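Local coordinates for protein endoglucanase (Thermotoga maritima, PDB 1VHO) that probably acts as an aminopeptidase of the M42 family, using two divalent metal ions per subunit, although it carries the name endoglucanase, at residues Asp18-Tyr23 with Ile152-Gln157; Tyr30-Ile35 with Gly48-Tyr53; His67-Gly72 with Ser201-Thr206. One frame throughout, in Å; residues are numbered along the deposited sequence.

Contact 1 (18-23 with 152-157) and contact 3 (67-72 with 201-206) have centres about 11 Å apart and touch directly: Ser21 OG meets Asp69 OD2, and Gly19 N meets Glu70 OE2. Contact 2 (30-35 with 48-53) is centred about 14 Å from contact 3, joined to it through Ser49, and about 19 Å from contact 1. Along the chain contact 2 is nested within the loop that contact 1 closes, and contacts 1 and 3 interleave. Contacts 2 and 3 share the mixed eight-stranded sheet of the peptidase domain, and contact 3 holds predicted metal-site residues, whereas contact 1 joins the loop 18-23 to strand 152-155 of the six-stranded sheet.

Contact 1 of 3, residues Asp18-Tyr23 with Ile152-Gln157; sequences DGPSGY and IAVIDQ
The ring of Tyr23 receives Ile152 over one face: CG1 stands 4.1 Å above the ring plane, displaced toward the rim near CE2. CD1 of the same side chain follows the rim, 3.9 Å from Tyr23 CE2 and at similar range from the phenol oxygen, an apolar contact on the ring's rim, not over its centre. The second flat group, the carboxylate of Asp18, rests against a methyl: Val154 CG2 is 3.6 Å from Asp18 CG and about equally far from both oxygens. The polar ends of that carboxylate look elsewhere, OD2 bonding to Tyr104 and OD1 forming salt bridges with Arg102 and Lys169, so three polar partners hold the carboxylate while Val154 CG2 packs on it.

Between these two flat groups sits Pro20. Its ring meets Val154 CG1 through CB, CG and CD together, with Pro20 CG 3.6 Å from Val154 CG1, and the two side chains cross at about a right angle. Pro20 CG also lies 3.9 Å from Ile152 CG2. The valine thus divides its branches, CG1 going to the proline and CG2 to the aspartate, with CG1 placed anti to the carbonyl carbon (chi1 -66°). Pro20 also opens a type II beta turn closed by Tyr23 N on Pro20 O at 2.9 Å; Gly22 has a positive phi (92°), which a type II turn favours at this position. The turn brings Tyr23 back beside the proline, so both can meet Ile152.

Strand 152-155 pairs with 100-105 in the antiparallel six-stranded sheet, and Ile152 and Val154, two residues apart, present the same face to the loop between helices 7-16 and 25-35. Such apolar packing, bordered by the charged cluster of Asp18, Arg102 and Lys169, joins the smaller beta domain to the catalytic domain in this M42-type two-domain fold.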
loop_
_atom_site.group_PDB
_atom_site.type_symbol
_atom_site.label_atom_id
_atom_site.label_comp_id
_atom_site.label_asym_id
_atom_site.label_seq_id
_atom_site.Cartn_x
_atom_site.Cartn_y
_atom_site.Cartn_z
ATOM N N ASP A 18 -7.959 0.364 -8.831
ATOM C CA ASP A 18 -8.664 1.174 -7.850
ATOM C C ASP A 18 -9.201 0.339 -6.701
ATOM O O ASP A 18 -10.084 -0.521 -6.892
ATOM C CB ASP A 18 -9.793 1.978 -8.507
ATOM C CG ASP A 18 -9.326 2.963 -9.561
ATOM O OD1 ASP A 18 -8.151 3.392 -9.545
ATOM O OD2 ASP A 18 -10.124 3.332 -10.478
ATOM N N GLY A 19 -8.712 0.646 -5.490
ATOM C CA GLY A 19 -9.212 -0.059 -4.291
ATOM C C GLY A 19 -9.256 0.896 -3.109
ATOM O O GLY A 19 -8.420 0.854 -2.190
ATOM N N PRO A 20 -10.103 1.920 -3.166
ATOM C CA PRO A 20 -10.223 2.898 -2.100
ATOM C C PRO A 20 -10.712 2.170 -0.830
ATOM O O PRO A 20 -11.299 1.105 -0.971
ATOM C CB PRO A 20 -11.296 3.877 -2.598
ATOM C CG PRO A 20 -12.106 3.044 -3.555
ATOM C CD PRO A 20 -11.115 2.148 -4.246
ATOM N N SER A 21 -10.365 2.704 0.308
ATOM C CA SER A 21 -10.723 2.048 1.591
ATOM C C SER A 21 -12.176 1.581 1.573
ATOM O O SER A 21 -13.076 2.386 1.253
ATOM C CB SER A 21 -10.547 3.061 2.724
ATOM O OG SER A 21 -9.199 3.553 2.664
ATOM N N GLY A 22 -12.380 0.330 1.953
ATOM C CA GLY A 22 -13.726 -0.240 1.996
ATOM C C GLY A 22 -14.129 -0.946 0.731
ATOM O O GLY A 22 -15.158 -1.650 0.691
ATOM N N TYR A 23 -13.459 -0.676 -0.395
ATOM C CA TYR A 23 -13.811 -1.239 -1.702
ATOM C C TYR A 23 -12.556 -1.786 -2.390
ATOM O O TYR A 23 -12.270 -1.486 -3.551
ATOM C CB TYR A 23 -14.421 -0.107 -2.581
ATOM C CG TYR A 23 -15.494 0.673 -1.826
ATOM C CD1 TYR A 23 -16.807 0.194 -1.789
ATOM C CD2 TYR A 23 -15.189 1.808 -1.111
ATOM C CE1 TYR A 23 -17.768 0.854 -1.038
ATOM C CE2 TYR A 23 -16.152 2.498 -0.363
ATOM C CZ TYR A 23 -17.448 1.999 -0.360
ATOM O OH TYR A 23 -18.404 2.667 0.378
ATOM N N ILE A 152 -18.362 6.848 -5.539
ATOM C CA ILE A 152 -17.005 6.882 -4.957
ATOM C C ILE A 152 -15.992 7.377 -5.998
ATOM O O ILE A 152 -16.019 6.946 -7.130
ATOM C CB ILE A 152 -16.622 5.470 -4.522
ATOM C CG1 ILE A 152 -17.533 4.967 -3.346
ATOM C CG2 ILE A 152 -15.144 5.370 -4.101
ATOM C CD1 ILE A 152 -17.394 5.811 -2.102
ATOM N N ALA A 153 -15.083 8.231 -5.557
ATOM C CA ALA A 153 -14.050 8.766 -6.448
ATOM C C ALA A 153 -12.668 8.376 -5.940
ATOM O O ALA A 153 -12.497 8.171 -4.747
ATOM C CB ALA A 153 -14.117 10.313 -6.399
ATOM N N VAL A 154 -11.717 8.187 -6.868
ATOM C CA VAL A 154 -10.342 7.942 -6.462
ATOM C C VAL A 154 -9.496 8.918 -7.310
ATOM O O VAL A 154 -10.022 9.536 -8.239
ATOM C CB VAL A 154 -9.882 6.500 -6.720
ATOM C CG1 VAL A 154 -10.676 5.513 -5.815
ATOM C CG2 VAL A 154 -10.127 6.157 -8.189
ATOM N N ILE A 155 -8.214 9.002 -7.030
ATOM C CA ILE A 155 -7.323 9.853 -7.830
ATOM C C ILE A 155 -7.195 9.265 -9.226
ATOM O O ILE A 155 -7.071 8.056 -9.444
ATOM C CB ILE A 155 -5.925 9.851 -7.143
ATOM C CG1 ILE A 155 -6.008 10.667 -5.862
ATOM C CG2 ILE A 155 -4.856 10.420 -8.079
ATOM C CD1 ILE A 155 -6.337 12.101 -6.077
ATOM N N ASP A 156 -7.287 10.135 -10.248
ATOM C CA ASP A 156 -7.203 9.665 -11.628
ATOM C C ASP A 156 -5.749 9.874 -12.109
ATOM O O ASP A 156 -5.413 10.975 -12.479
ATOM C CB ASP A 156 -8.171 10.434 -12.511
ATOM C CG ASP A 156 -8.235 10.005 -13.953
ATOM O OD1 ASP A 156 -7.708 8.933 -14.350
ATOM O OD2 ASP A 156 -8.804 10.750 -14.783
ATOM N N GLN A 157 -4.940 8.850 -11.964
ATOM C CA GLN A 157 -3.522 8.927 -12.346
ATOM C C GLN A 157 -3.093 7.632 -13.035
ATOM O O GLN A 157 -3.341 6.539 -12.488
ATOM C CB GLN A 157 -2.647 9.033 -11.081
ATOM C CG GLN A 157 -1.125 9.163 -11.353
ATOM C CD GLN A 157 -0.783 10.504 -11.952
ATOM O OE1 GLN A 157 -1.365 11.547 -11.648
ATOM N NE2 GLN A 157 0.242 10.599 -12.837
#

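Contact 2 of 3, residues Tyr30-Ile35 with Gly48-Tyr53; sequences YIKSVI and GSLIGY
Leu50 and Ile35 reach toward each other tip to tip, with Ile35 CD1 3.9 Å from Leu50 CD2. The same methyl of the leucine also receives Ile31, but in another manner: the two side chains slide past one another in opposite directions, and Ile31 CG2 comes to 3.8 Å from Leu50 CD2. Between these isoleucines, CD2 presses on the helix backbone itself, 3.6 Å from Lys32 N, while Lys32 CB is met by both leucine methyls, CD2 at 3.9 Å and CD1 at 4.1 Å. CD2 is thus the methyl that bears on the helix, meeting Ile31, Lys32 and Ile35. The CG of Leu50 is anti to the backbone N (chi1 176°), which extends the side chain from the strand toward Lys32. Ile35 takes the less common position with CG1 between backbone N and carbonyl carbon (chi1 71°), and its CD1 also comes 4.1 Å from Gly52 CA. The absence of a side chain at Gly52 lets that methyl approach the strand backbone.

Helix 30-35 and strand 50-53 run nearly parallel, their axes 9.7 Å apart at an angle of 8°. Around them, Leu50 is also touched by Ala42 and Thr44 of strand 41-44, Ile31 rests on Phe200 of strand 195-201, and Ile31 and Ile35 pack on helix 171-187, so helix 25-35 covers the edge region of the mixed sheet beside that helix.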
loop_
_atom_site.group_PDB
_atom_site.type_symbol
_atom_site.label_atom_id
_atom_site.label_comp_id
_atom_site.label_asym_id
_atom_site.label_seq_id
_atom_site.Cartn_x
_atom_site.Cartn_y
_atom_site.Cartn_z
ATOM N N TYR A 30 -6.803 -8.963 -8.239
ATOM C CA TYR A 30 -5.571 -8.977 -9.050
ATOM C C TYR A 30 -4.432 -9.679 -8.308
ATOM O O TYR A 30 -3.716 -10.504 -8.897
ATOM C CB TYR A 30 -5.171 -7.516 -9.353
ATOM C CG TYR A 30 -3.863 -7.334 -10.099
ATOM C CD1 TYR A 30 -2.662 -7.318 -9.355
ATOM C CD2 TYR A 30 -3.775 -7.239 -11.451
ATOM C CE1 TYR A 30 -1.439 -7.163 -9.996
ATOM C CE2 TYR A 30 -2.557 -7.070 -12.116
ATOM C CZ TYR A 30 -1.391 -7.042 -11.353
ATOM O OH TYR A 30 -0.191 -6.906 -12.010
ATOM N N ILE A 31 -4.215 -9.322 -7.036
ATOM C CA ILE A 31 -3.094 -9.933 -6.285
ATOM C C ILE A 31 -3.319 -11.437 -6.158
ATOM O O ILE A 31 -2.370 -12.192 -6.347
ATOM C CB ILE A 31 -2.957 -9.306 -4.887
ATOM C CG1 ILE A 31 -2.641 -7.804 -5.046
ATOM C CG2 ILE A 31 -1.928 -10.019 -4.021
ATOM C CD1 ILE A 31 -2.805 -7.044 -3.730
ATOM N N LYS A 32 -4.557 -11.849 -5.894
ATOM C CA LYS A 32 -4.849 -13.288 -5.807
ATOM C C LYS A 32 -4.427 -14.003 -7.068
ATOM O O LYS A 32 -3.761 -15.063 -7.051
ATOM C CB LYS A 32 -6.323 -13.524 -5.479
ATOM C CG LYS A 32 -6.720 -14.984 -5.427
ATOM C CD LYS A 32 -8.188 -15.149 -5.032
ATOM C CE LYS A 32 -8.537 -16.644 -4.943
ATOM N NZ LYS A 32 -8.179 -17.354 -6.216
ATOM N N SER A 33 -4.718 -13.432 -8.241
ATOM C CA SER A 33 -4.327 -14.067 -9.491
ATOM C C SER A 33 -2.841 -14.088 -9.760
ATOM O O SER A 33 -2.350 -15.080 -10.395
ATOM C CB SER A 33 -5.113 -13.378 -10.618
ATOM O OG SER A 33 -4.971 -14.031 -11.839
ATOM N N VAL A 34 -2.092 -13.035 -9.374
ATOM C CA VAL A 34 -0.667 -13.080 -9.685
ATOM C C VAL A 34 0.049 -13.985 -8.662
ATOM O O VAL A 34 1.132 -14.487 -9.036
ATOM C CB VAL A 34 -0.065 -11.657 -9.634
ATOM C CG1 VAL A 34 1.430 -11.648 -9.867
ATOM C CG2 VAL A 34 -0.759 -10.771 -10.679
ATOM N N ILE A 35 -0.439 -14.139 -7.456
ATOM C CA ILE A 35 0.279 -14.992 -6.495
ATOM C C ILE A 35 -0.093 -16.450 -6.574
ATOM O O ILE A 35 0.613 -17.325 -6.029
ATOM C CB ILE A 35 0.153 -14.519 -5.033
ATOM C CG1 ILE A 35 -1.264 -14.738 -4.490
ATOM C CG2 ILE A 35 0.617 -13.077 -4.969
ATOM C CD1 ILE A 35 -1.366 -14.525 -2.977
ATOM N N GLY A 48 -12.362 -9.106 3.461
ATOM C CA GLY A 48 -11.792 -9.031 2.128
ATOM C C GLY A 48 -10.269 -9.034 2.053
ATOM O O GLY A 48 -9.735 -8.879 0.941
ATOM N N SER A 49 -9.590 -9.332 3.148
ATOM C CA SER A 49 -8.113 -9.386 3.135
ATOM C C SER A 49 -7.695 -10.691 2.491
ATOM O O SER A 49 -8.511 -11.652 2.437
ATOM C CB SER A 49 -7.506 -9.260 4.513
ATOM O OG SER A 49 -7.698 -7.990 5.122
ATOM N N LEU A 50 -6.497 -10.774 1.937
ATOM C CA LEU A 50 -6.026 -11.967 1.294
ATOM C C LEU A 50 -4.752 -12.483 1.979
ATOM O O LEU A 50 -3.856 -11.677 2.267
ATOM C CB LEU A 50 -5.751 -11.688 -0.198
ATOM C CG LEU A 50 -5.150 -12.829 -1.011
ATOM C CD1 LEU A 50 -6.212 -13.863 -1.388
ATOM C CD2 LEU A 50 -4.495 -12.305 -2.293
ATOM N N ILE A 51 -4.715 -13.756 2.321
ATOM C CA ILE A 51 -3.521 -14.355 2.954
ATOM C C ILE A 51 -2.980 -15.454 2.065
ATOM O O ILE A 51 -3.713 -16.418 1.746
ATOM C CB ILE A 51 -3.770 -14.894 4.379
ATOM C CG1 ILE A 51 -4.074 -13.761 5.346
ATOM C CG2 ILE A 51 -2.493 -15.650 4.871
ATOM C CD1 ILE A 51 -5.486 -13.187 5.308
ATOM N N GLY A 52 -1.763 -15.297 1.542
ATOM C CA GLY A 52 -1.174 -16.341 0.670
ATOM C C GLY A 52 -0.416 -17.299 1.610
ATOM O O GLY A 52 0.322 -16.759 2.480
ATOM N N TYR A 53 -0.523 -18.591 1.426
ATOM C CA TYR A 53 0.201 -19.526 2.310
ATOM C C TYR A 53 1.163 -20.396 1.523
ATOM O O TYR A 53 0.788 -21.044 0.534
ATOM C CB TYR A 53 -0.785 -20.389 3.100
ATOM C CG TYR A 53 -0.146 -21.544 3.842
ATOM C CD1 TYR A 53 0.824 -21.299 4.800
ATOM C CD2 TYR A 53 -0.481 -22.865 3.582
ATOM C CE1 TYR A 53 1.423 -22.320 5.503
ATOM C CE2 TYR A 53 0.110 -23.912 4.290
ATOM C CZ TYR A 53 1.053 -23.621 5.248
ATOM O OH TYR A 53 1.683 -24.618 5.965
#

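Contact 3 of 3, residues His67-Gly72 with Ser201-Thr206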
loop_
_atom_site.group_PDB
_atom_site.type_symbol
_atom_site.label_atom_id
_atom_site.label_comp_id
_atom_site.label_asym_id
_atom_site.label_seq_id
_atom_site.Cartn_x
_atom_site.Cartn_y
_atom_site.Cartn_z
ATOM N N HIS A 67 -0.540 -3.207 3.666
ATOM C CA HIS A 67 -1.895 -2.653 3.489
ATOM C C HIS A 67 -2.187 -2.640 1.970
ATOM O O HIS A 67 -1.241 -2.611 1.159
ATOM C CB HIS A 67 -1.947 -1.204 3.976
ATOM C CG HIS A 67 -1.697 -0.970 5.420
ATOM N ND1 HIS A 67 -2.708 -1.057 6.367
ATOM C CD2 HIS A 67 -0.562 -0.629 6.098
ATOM C CE1 HIS A 67 -2.216 -0.781 7.555
ATOM N NE2 HIS A 67 -0.927 -0.514 7.416
ATOM N N VAL A 68 -3.454 -2.521 1.574
ATOM C CA VAL A 68 -3.756 -2.554 0.138
ATOM C C VAL A 68 -4.563 -1.364 -0.359
ATOM O O VAL A 68 -4.598 -1.171 -1.591
ATOM C CB VAL A 68 -4.533 -3.811 -0.307
ATOM C CG1 VAL A 68 -3.851 -5.124 0.086
ATOM C CG2 VAL A 68 -5.946 -3.823 0.238
ATOM N N ASP A 69 -5.221 -0.622 0.544
ATOM C CA ASP A 69 -6.084 0.461 0.086
ATOM C C ASP A 69 -5.404 1.714 -0.372
ATOM O O ASP A 69 -4.166 1.909 -0.368
ATOM C CB ASP A 69 -7.147 0.780 1.191
ATOM C CG ASP A 69 -6.574 1.505 2.395
ATOM O OD1 ASP A 69 -5.334 1.506 2.575
ATOM O OD2 ASP A 69 -7.301 2.088 3.231
ATOM N N GLU A 70 -6.233 2.652 -0.834
ATOM C CA GLU A 70 -5.796 3.967 -1.271
ATOM C C GLU A 70 -6.861 4.983 -0.847
ATOM O O GLU A 70 -7.992 4.606 -0.516
ATOM C CB GLU A 70 -5.627 4.086 -2.795
ATOM C CG GLU A 70 -6.983 3.857 -3.556
ATOM C CD GLU A 70 -6.655 3.600 -5.033
ATOM O OE1 GLU A 70 -6.496 4.582 -5.805
ATOM O OE2 GLU A 70 -6.523 2.438 -5.444
ATOM N N ILE A 71 -6.535 6.245 -0.958
ATOM C CA ILE A 71 -7.516 7.261 -0.574
ATOM C C ILE A 71 -8.644 7.289 -1.598
ATOM O O ILE A 71 -8.548 6.948 -2.786
ATOM C CB ILE A 71 -6.879 8.638 -0.413
ATOM C CG1 ILE A 71 -6.403 9.187 -1.737
ATOM C CG2 ILE A 71 -5.727 8.574 0.608
ATOM C CD1 ILE A 71 -7.147 10.469 -2.111
ATOM N N GLY A 72 -9.796 7.694 -1.061
ATOM C CA GLY A 72 -10.981 7.793 -1.900
ATOM C C GLY A 72 -11.906 8.868 -1.276
ATOM O O GLY A 72 -11.659 9.354 -0.148
ATOM N N SER A 201 -3.801 -6.794 3.735
ATOM C CA SER A 201 -4.865 -6.292 4.560
ATOM C C SER A 201 -5.683 -5.139 4.010
ATOM O O SER A 201 -5.131 -4.114 3.610
ATOM C CB SER A 201 -4.240 -5.780 5.898
ATOM O OG SER A 201 -5.251 -5.602 6.872
ATOM N N VAL A 202 -7.015 -5.304 4.141
ATOM C CA VAL A 202 -7.895 -4.208 3.700
ATOM C C VAL A 202 -8.160 -3.278 4.866
ATOM O O VAL A 202 -7.846 -3.560 6.031
ATOM C CB VAL A 202 -9.206 -4.740 3.106
ATOM C CG1 VAL A 202 -8.915 -5.593 1.886
ATOM C CG2 VAL A 202 -9.957 -5.558 4.180
ATOM N N GLN A 203 -8.782 -2.130 4.603
ATOM C CA GLN A 203 -9.006 -1.138 5.622
ATOM C C GLN A 203 -9.862 -1.569 6.813
ATOM O O GLN A 203 -9.545 -1.172 7.937
ATOM C CB GLN A 203 -9.670 0.106 5.001
ATOM C CG GLN A 203 -9.406 1.362 5.838
ATOM C CD GLN A 203 -10.674 1.813 6.536
ATOM O OE1 GLN A 203 -11.725 1.223 6.300
ATOM N NE2 GLN A 203 -10.551 2.841 7.363
ATOM N N GLU A 204 -10.888 -2.367 6.583
ATOM C CA GLU A 204 -11.787 -2.744 7.663
ATOM C C GLU A 204 -11.298 -3.784 8.641
ATOM O O GLU A 204 -12.140 -4.210 9.465
ATOM C CB GLU A 204 -13.157 -3.121 7.071
ATOM C CG GLU A 204 -13.936 -1.877 6.619
ATOM C CD GLU A 204 -15.194 -2.201 5.841
ATOM O OE1 GLU A 204 -15.724 -3.331 5.981
ATOM O OE2 GLU A 204 -15.693 -1.336 5.077
ATOM N N GLU A 205 -10.033 -4.164 8.670
ATOM C CA GLU A 205 -9.526 -5.137 9.618
ATOM C C GLU A 205 -9.179 -4.429 10.920
ATOM O O GLU A 205 -8.888 -3.239 10.925
ATOM C CB GLU A 205 -8.261 -5.862 9.105
ATOM C CG GLU A 205 -8.488 -6.562 7.773
ATOM C CD GLU A 205 -9.254 -7.852 7.876
ATOM O OE1 GLU A 205 -9.677 -8.193 9.000
ATOM O OE2 GLU A 205 -9.448 -8.565 6.878
ATOM N N THR A 206 -9.112 -5.208 12.015
ATOM C CA THR A 206 -8.782 -4.606 13.302
ATOM C C THR A 206 -7.303 -4.306 13.415
ATOM O O THR A 206 -6.917 -3.322 14.062
ATOM C CB THR A 206 -9.237 -5.514 14.460
ATOM O OG1 THR A 206 -8.562 -6.780 14.381
ATOM C CG2 THR A 206 -10.735 -5.770 14.336
HETATM O O HOH W 1 -5.635 -1.498 3.549
#
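Val68 N points to Ser201 O at 3.1 Å, a weak bond with an angle of only 127° at the hydrogen. The same carbonyl takes a second, shorter bond from water 1, whose oxygen lies 2.7 Å from Ser201 O, and this water accepts from Asp69 N at 3.2 Å, bridging the two backbones. A CA-H...O contact from His67 CA to Ser201 O, 3.6 Å, adds to the load on this oxygen. Beside it, Val68 CG2 comes 3.8 Å from Val202 CG1, the two valines lying side by side and pointing the same way. Asp69 OD2 approaches Gln203 CG at 3.4 Å; the aspartate carboxylate and glutamine amide planes are turned by 23°, and the bend at chi2 (-109°) turns the amide away, so that the aspartate oxygen meets the aliphatic CB and CG.

His67 and Ser201 form a parallel bridge at the C-terminal ends of adjacent strands 61-67 and 195-201, the edge where metallopeptidases of this clan carry their active site. His67 is a predicted zinc ligand, Glu205 another, and Glu204 the predicted proton acceptor in the type I turn Val202-Glu205.

Farther out, His67 NE2 bonds to Asp287 and Asp69 OD2 to Ser21. Ser49 OG holds both Glu205 OE2 and Val202 N, while Arg174 binds Val68 O and Glu70.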